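Local coordinates for leucine aminopeptidase 1 (Caenorhabditis elegans, PDB 2HC9), which removes N-terminal amino acids, preferably leucine, from peptides with the help of two zinc ions per subunit, and probably serves in digestion, at residues 336-341 with 435-440. The protein carries 1 engineered substitution. Sequence-based numbering, arbitrary orientation.
Sequences EGRLIL and AVAGLL. Engineered in segment 435-440: Leu440 (natural residue Phe). With ZN (zinc ion), chain B; ZN (zinc ion), chain C; BCT (bicarbonate ion), chain D.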
loop_
_atom_site.group_PDB
_atom_site.type_symbol
_atom_site.label_atom_id
_atom_site.label_comp_id
_atom_site.label_asym_id
_atom_site.label_seq_id
_atom_site.Cartn_x
_atom_site.Cartn_y
_atom_site.Cartn_z
ATOM N N GLU A 336 17.977 -10.334 11.375
ATOM C CA GLU A 336 19.419 -10.335 11.683
ATOM C C GLU A 336 19.726 -10.822 13.103
ATOM O O GLU A 336 20.812 -11.392 13.365
ATOM C CB GLU A 336 20.042 -8.943 11.410
ATOM C CG GLU A 336 19.999 -7.965 12.618
ATOM C CD GLU A 336 18.589 -7.528 12.954
ATOM O OE1 GLU A 336 18.300 -7.242 14.138
ATOM O OE2 GLU A 336 17.743 -7.472 12.041
ATOM N N GLY A 337 18.795 -10.596 14.031
ATOM C CA GLY A 337 18.986 -11.048 15.414
ATOM C C GLY A 337 19.211 -12.553 15.505
ATOM O O GLY A 337 20.077 -13.023 16.234
ATOM N N ARG A 338 18.455 -13.308 14.726
ATOM C CA ARG A 338 18.549 -14.754 14.793
ATOM C C ARG A 338 19.899 -15.256 14.246
ATOM O O ARG A 338 20.422 -16.267 14.728
ATOM C CB ARG A 338 17.362 -15.410 14.069
ATOM C CG ARG A 338 17.340 -15.138 12.535
ATOM C CD ARG A 338 15.949 -15.495 11.940
ATOM N NE ARG A 338 14.968 -14.459 12.277
ATOM C CZ ARG A 338 13.726 -14.435 11.789
ATOM N NH1 ARG A 338 13.334 -15.385 10.922
ATOM N NH2 ARG A 338 12.897 -13.452 12.137
ATOM N N LEU A 339 20.479 -14.530 13.287
ATOM C CA LEU A 339 21.815 -14.872 12.744
ATOM C C LEU A 339 22.863 -14.684 13.843
ATOM O O LEU A 339 23.688 -15.557 14.091
ATOM C CB LEU A 339 22.174 -13.954 11.561
ATOM C CG LEU A 339 21.295 -14.156 10.289
ATOM C CD1 LEU A 339 21.661 -13.129 9.222
ATOM C CD2 LEU A 339 21.453 -15.584 9.736
ATOM N N ILE A 340 22.832 -13.532 14.505
ATOM C CA ILE A 340 23.873 -13.279 15.498
ATOM C C ILE A 340 23.732 -14.221 16.696
ATOM O O ILE A 340 24.747 -14.670 17.262
ATOM C CB ILE A 340 23.989 -11.784 15.892
ATOM C CG1 ILE A 340 22.820 -11.341 16.796
ATOM C CG2 ILE A 340 24.078 -10.893 14.614
ATOM C CD1 ILE A 340 22.923 -9.859 17.302
ATOM N N LEU A 341 22.483 -14.512 17.086
ATOM C CA LEU A 341 22.230 -15.421 18.189
ATOM C C LEU A 341 22.591 -16.860 17.852
ATOM O O LEU A 341 22.975 -17.590 18.740
ATOM C CB LEU A 341 20.775 -15.349 18.667
ATOM C CG LEU A 341 20.365 -14.020 19.330
ATOM C CD1 LEU A 341 18.846 -13.920 19.362
ATOM C CD2 LEU A 341 20.946 -13.886 20.765
ATOM N N ALA A 435 8.160 -18.528 16.275
ATOM C CA ALA A 435 8.724 -19.844 16.559
ATOM C C ALA A 435 9.757 -20.189 15.495
ATOM O O ALA A 435 10.848 -20.677 15.804
ATOM C CB ALA A 435 7.593 -20.899 16.561
ATOM N N VAL A 436 9.420 -19.905 14.239
ATOM C CA VAL A 436 10.328 -20.170 13.129
ATOM C C VAL A 436 11.627 -19.364 13.304
ATOM O O VAL A 436 12.733 -19.887 13.100
ATOM C CB VAL A 436 9.628 -19.877 11.756
ATOM C CG1 VAL A 436 10.636 -19.960 10.603
ATOM C CG2 VAL A 436 8.509 -20.896 11.546
ATOM N N ALA A 437 11.480 -18.112 13.741
ATOM C CA ALA A 437 12.634 -17.263 14.031
ATOM C C ALA A 437 13.520 -17.924 15.090
ATOM O O ALA A 437 14.738 -17.953 14.956
ATOM C CB ALA A 437 12.146 -15.866 14.530
ATOM N N GLY A 438 12.920 -18.462 16.145
ATOM C CA GLY A 438 13.712 -19.158 17.163
ATOM C C GLY A 438 14.369 -20.427 16.650
ATOM O O GLY A 438 15.486 -20.762 17.045
ATOM N N LEU A 439 13.685 -21.133 15.741
ATOM C CA LEU A 439 14.221 -22.389 15.188
ATOM C C LEU A 439 15.441 -22.151 14.318
ATOM O O LEU A 439 16.297 -23.025 14.218
ATOM C CB LEU A 439 13.142 -23.130 14.371
ATOM C CG LEU A 439 12.005 -23.740 15.209
ATOM C CD1 LEU A 439 10.930 -24.306 14.238
ATOM C CD2 LEU A 439 12.549 -24.818 16.140
ATOM N N LEU A 440 15.539 -20.977 13.689
ATOM C CA LEU A 440 16.765 -20.665 12.948
ATOM C C LEU A 440 17.948 -20.684 13.935
ATOM O O LEU A 440 18.988 -21.260 13.637
ATOM C CB LEU A 440 16.680 -19.285 12.259
ATOM C CG LEU A 440 17.902 -18.800 11.466
ATOM C CD1 LEU A 440 19.123 -18.303 12.308
ATOM C CD2 LEU A 440 18.304 -19.802 10.320
HETATM ZN ZN ZN B . 15.860 -6.701 12.122
HETATM ZN ZN ZN C . 16.541 -6.773 15.091
HETATM C C BCT D . 15.384 -11.181 13.903
HETATM O O1 BCT D . 15.989 -10.164 14.259
HETATM O O2 BCT D . 14.139 -11.245 13.916
HETATM O O3 BCT D . 16.075 -12.200 13.465
HETATM O O HOH W 1 15.029 -7.436 13.817
#
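The methyl group of Ala437 sits over one face of the Arg338 guanidinium, CB lying 3.5 Å from CZ; a side chain this short lets the flat cation lie close against helix 433-442. Farther back along the arginine, Leu440, an engineered residue in place of phenylalanine, crosses the aliphatic part at about a right angle, its CD1 3.6 Å from Arg338 CG. With CG between the backbone N and the carbonyl carbon (chi1 65°) and a bend at chi3, the arginine curls back round a bicarbonate: NE donates to O3 over 2.8 Å, and NH2 reaches O2, in the guanidinium plane, by a nearly straight bond (171°). Bicarbonate O3 also takes the backbone N-H of Arg338, while O1 accepts from Gly337 N at 2.8 Å, where a side chain would collide with the anion. The anion lies beside the two-zinc centre in the catalytic domain of an M17 aminopeptidase, in which Arg338 is a predicted active-site residue. Glu336 spreads its carboxylate across both metals, OE2 on one zinc ion (2.0 Å) and OE1 on the other; the water joining the zincs donates to bicarbonate O1. Replacing Arg338 by an alanine would probably cost the anion its NE and NH2 donors and open a gap over the Ala437 methyl. In the second shell, the carbonyl of Asn423 accepts from Arg338 NH1, a bond that would steady the guanidinium, while Leu363 packs against Ala437.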